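1,3-alpha-isomaltosidase (Kribbella flavida DSM 17836, PDB 5X3I) hydrolyses the alpha-1,3-glucosidic linkages of the cyclic tetrasaccharide cyclobis-(1-6)-alpha-nigerosyl, yielding isomaltose inside the cell. Local coordinates at residues 395-400 against 407-412. The protein carries 1 engineered substitution. Numbering follows the deposited sequence.
Sequences PLQKTE and AADAAA
The side-chain amide of Q397 has the CB of D409 over one face, above its nitrogen end, with Q397 NE2 3.5 Å from D409 CB. The amide plane is turned 47° from that of the D409 carboxylate. The carboxylate itself is reached through a water. This water accepts from Q397 NE2 at 3.0 Å, from a position tilted slightly off the amide plane toward the face that D409 covers. It also donates to D409 OD2 at 2.5 Å, a short distance whose exact value is doubtful. The other carboxylate oxygen, D409 OD1, takes a hydrogen bond from Q405, one helical turn earlier. Q397 NE2 also donates to the carbonyl oxygen of V406, so the amide nitrogen is gripped by both a water and the helix backbone.

With chi1 at -171°, Q397 CG points away from its own backbone nitrogen and lies beside the methyl of A410, with Q397 CG 4.0 Å from A410 CB. The bend at chi2 (73°) then swings the amide nitrogen toward D409. The A410 methyl also lies loosely near the K398 carbonyl, with A410 CB 4.3 Å from K398 O. The K398 side chain leads away to F435, a cation-pi contact, and its NZ hydrogen-bonds to the backbone oxygen of E339.

The contact belongs to the family 31 TIM-barrel domain. Segment 395-400 is part of the loop following barrel strand 388-393, and the chain then turns back into helix 404-415, whose flank Q397 meets. W452 of helix 446-454 also packs on Q397, bringing a second helix against this loop.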
ATOM      1  N   PRO A 395      10.025   2.469  -8.416  1.00 12.02           N
ATOM      2  CA  PRO A 395      10.535   1.431  -9.321  1.00 12.44           C
ATOM      3  C   PRO A 395      10.147   1.699 -10.770  1.00 13.70           C
ATOM      4  O   PRO A 395       9.420   0.902 -11.370  1.00 12.60           O
ATOM      5  CB  PRO A 395       9.858   0.164  -8.804  1.00 12.38           C
ATOM      6  CG  PRO A 395       8.524   0.671  -8.314  1.00 11.12           C
ATOM      7  CD  PRO A 395       8.779   2.050  -7.752  1.00 12.84           C
ATOM      8  N   LEU A 396      10.614   2.822 -11.300  1.00 11.02           N
ATOM      9  CA  LEU A 396      10.281   3.273 -12.644  1.00 14.34           C
ATOM     10  C   LEU A 396      11.465   3.980 -13.277  1.00 16.18           C
ATOM     11  O   LEU A 396      12.150   4.757 -12.617  1.00 16.73           O
ATOM     12  CB  LEU A 396       9.084   4.222 -12.619  1.00 13.92           C
ATOM     13  CG  LEU A 396       7.743   3.637 -12.181  1.00 16.16           C
ATOM     14  CD1 LEU A 396       6.703   4.738 -11.996  1.00 14.78           C
ATOM     15  CD2 LEU A 396       7.290   2.609 -13.200  1.00 14.59           C
ATOM     16  N   GLN A 397      11.679   3.715 -14.556  1.00 14.14           N
ATOM     17  CA  GLN A 397      12.707   4.372 -15.333  1.00 14.45           C
ATOM     18  C   GLN A 397      12.068   5.237 -16.413  1.00 16.04           C
ATOM     19  O   GLN A 397      11.515   4.714 -17.376  1.00 15.47           O
ATOM     20  CB  GLN A 397      13.632   3.343 -15.962  1.00 14.30           C
ATOM     21  CG  GLN A 397      14.854   3.931 -16.623  1.00 18.19           C
ATOM     22  CD  GLN A 397      15.861   4.428 -15.600  1.00 15.30           C
ATOM     23  OE1 GLN A 397      15.806   4.047 -14.444  1.00 17.27           O
ATOM     24  NE2 GLN A 397      16.767   5.292 -16.026  1.00 15.03           N
ATOM     25  N   LYS A 398      12.172   6.552 -16.251  1.00 16.67           N
ATOM     26  CA  LYS A 398      11.558   7.506 -17.167  1.00 16.74           C
ATOM     27  C   LYS A 398      12.058   7.323 -18.592  1.00 17.67           C
ATOM     28  O   LYS A 398      13.253   7.167 -18.828  1.00 19.36           O
ATOM     29  CB  LYS A 398      11.820   8.940 -16.716  1.00 17.22           C
ATOM     30  CG  LYS A 398      11.116   9.339 -15.435  1.00 20.01           C
ATOM     31  CD  LYS A 398      11.230  10.832 -15.214  1.00 19.69           C
ATOM     32  CE  LYS A 398      10.606  11.253 -13.906  1.00 20.36           C
ATOM     33  NZ  LYS A 398      10.700  12.711 -13.688  1.00 21.08           N
ATOM     34  N   THR A 399      11.117   7.248 -19.522  1.00 20.27           N
ATOM     35  CA  THR A 399      11.419   7.176 -20.947  1.00 21.09           C
ATOM     36  C   THR A 399      11.288   8.495 -21.717  1.00 23.44           C
ATOM     37  O   THR A 399      11.578   8.543 -22.902  1.00 24.49           O
ATOM     38  CB  THR A 399      10.515   6.151 -21.614  1.00 20.25           C
ATOM     39  OG1 THR A 399       9.152   6.478 -21.328  1.00 21.42           O
ATOM     40  CG2 THR A 399      10.820   4.782 -21.059  1.00 17.01           C
ATOM     41  N   GLU A 400      10.853   9.555 -21.048  1.00 23.99           N
ATOM     42  CA  GLU A 400      10.506  10.794 -21.739  1.00 25.53           C
ATOM     43  C   GLU A 400      11.729  11.612 -22.150  1.00 28.93           C
ATOM     44  O   GLU A 400      11.601  12.618 -22.836  1.00 33.50           O
ATOM     45  CB  GLU A 400       9.581  11.644 -20.868  1.00 28.04           C
ATOM     46  CG  GLU A 400      10.281  12.318 -19.712  1.00 31.41           C
ATOM     47  CD  GLU A 400       9.362  12.569 -18.536  1.00 35.84           C
ATOM     48  OE1 GLU A 400       8.827  11.587 -17.982  1.00 32.69           O
ATOM     49  OE2 GLU A 400       9.175  13.748 -18.168  1.00 40.93           O
ATOM     50  N   ALA A 407      18.368   8.125 -20.143  1.00 19.38           N
ATOM     51  CA  ALA A 407      18.100   7.520 -21.446  1.00 17.88           C
ATOM     52  C   ALA A 407      19.040   6.355 -21.714  1.00 17.76           C
ATOM     53  O   ALA A 407      18.630   5.337 -22.269  1.00 20.07           O
ATOM     54  CB  ALA A 407      18.222   8.555 -22.558  1.00 19.67           C
ATOM     55  N   ALA A 408      20.297   6.509 -21.314  1.00 16.88           N
ATOM     56  CA  ALA A 408      21.258   5.431 -21.458  1.00 18.10           C
ATOM     57  C   ALA A 408      20.811   4.201 -20.666  1.00 19.13           C
ATOM     58  O   ALA A 408      20.931   3.088 -21.144  1.00 17.93           O
ATOM     59  CB  ALA A 408      22.635   5.876 -21.009  1.00 15.48           C
ATOM     60  N   ASP A 409      20.298   4.417 -19.455  1.00 19.62           N
ATOM     61  CA  ASP A 409      19.882   3.310 -18.595  1.00 17.04           C
ATOM     62  C   ASP A 409      18.613   2.627 -19.132  1.00 15.19           C
ATOM     63  O   ASP A 409      18.497   1.413 -19.081  1.00 16.33           O
ATOM     64  CB  ASP A 409      19.664   3.791 -17.156  1.00 15.83           C
ATOM     65  CG  ASP A 409      20.982   4.175 -16.449  1.00 18.19           C
ATOM     66  OD1 ASP A 409      22.053   4.036 -17.059  1.00 17.56           O
ATOM     67  OD2 ASP A 409      20.941   4.605 -15.278  1.00 19.41           O
ATOM     68  N   ALA A 410      17.669   3.416 -19.633  1.00 16.72           N
ATOM     69  CA  ALA A 410      16.448   2.860 -20.197  1.00 16.46           C
ATOM     70  C   ALA A 410      16.792   1.975 -21.391  1.00 19.63           C
ATOM     71  O   ALA A 410      16.251   0.890 -21.542  1.00 18.68           O
ATOM     72  CB  ALA A 410      15.489   3.956 -20.604  1.00 17.11           C
ATOM     73  N   ALA A 411      17.714   2.445 -22.222  1.00 20.96           N
ATOM     74  CA  ALA A 411      18.139   1.687 -23.386  1.00 18.29           C
ATOM     75  C   ALA A 411      18.826   0.398 -22.952  1.00 20.09           C
ATOM     76  O   ALA A 411      18.594  -0.646 -23.540  1.00 21.37           O
ATOM     77  CB  ALA A 411      19.061   2.513 -24.264  1.00 19.29           C
ATOM     78  N   ALA A 412      19.671   0.479 -21.926  1.00 16.65           N
ATOM     79  CA  ALA A 412      20.307  -0.710 -21.387  1.00 17.65           C
ATOM     80  C   ALA A 412      19.269  -1.691 -20.848  1.00 17.96           C
ATOM     81  O   ALA A 412      19.441  -2.886 -20.972  1.00 16.76           O
ATOM     82  CB  ALA A 412      21.290  -0.349 -20.301  1.00 15.47           C
TER
HETATM   83  O   HOH W   1      19.030   5.665 -14.086  1.00 15.71           O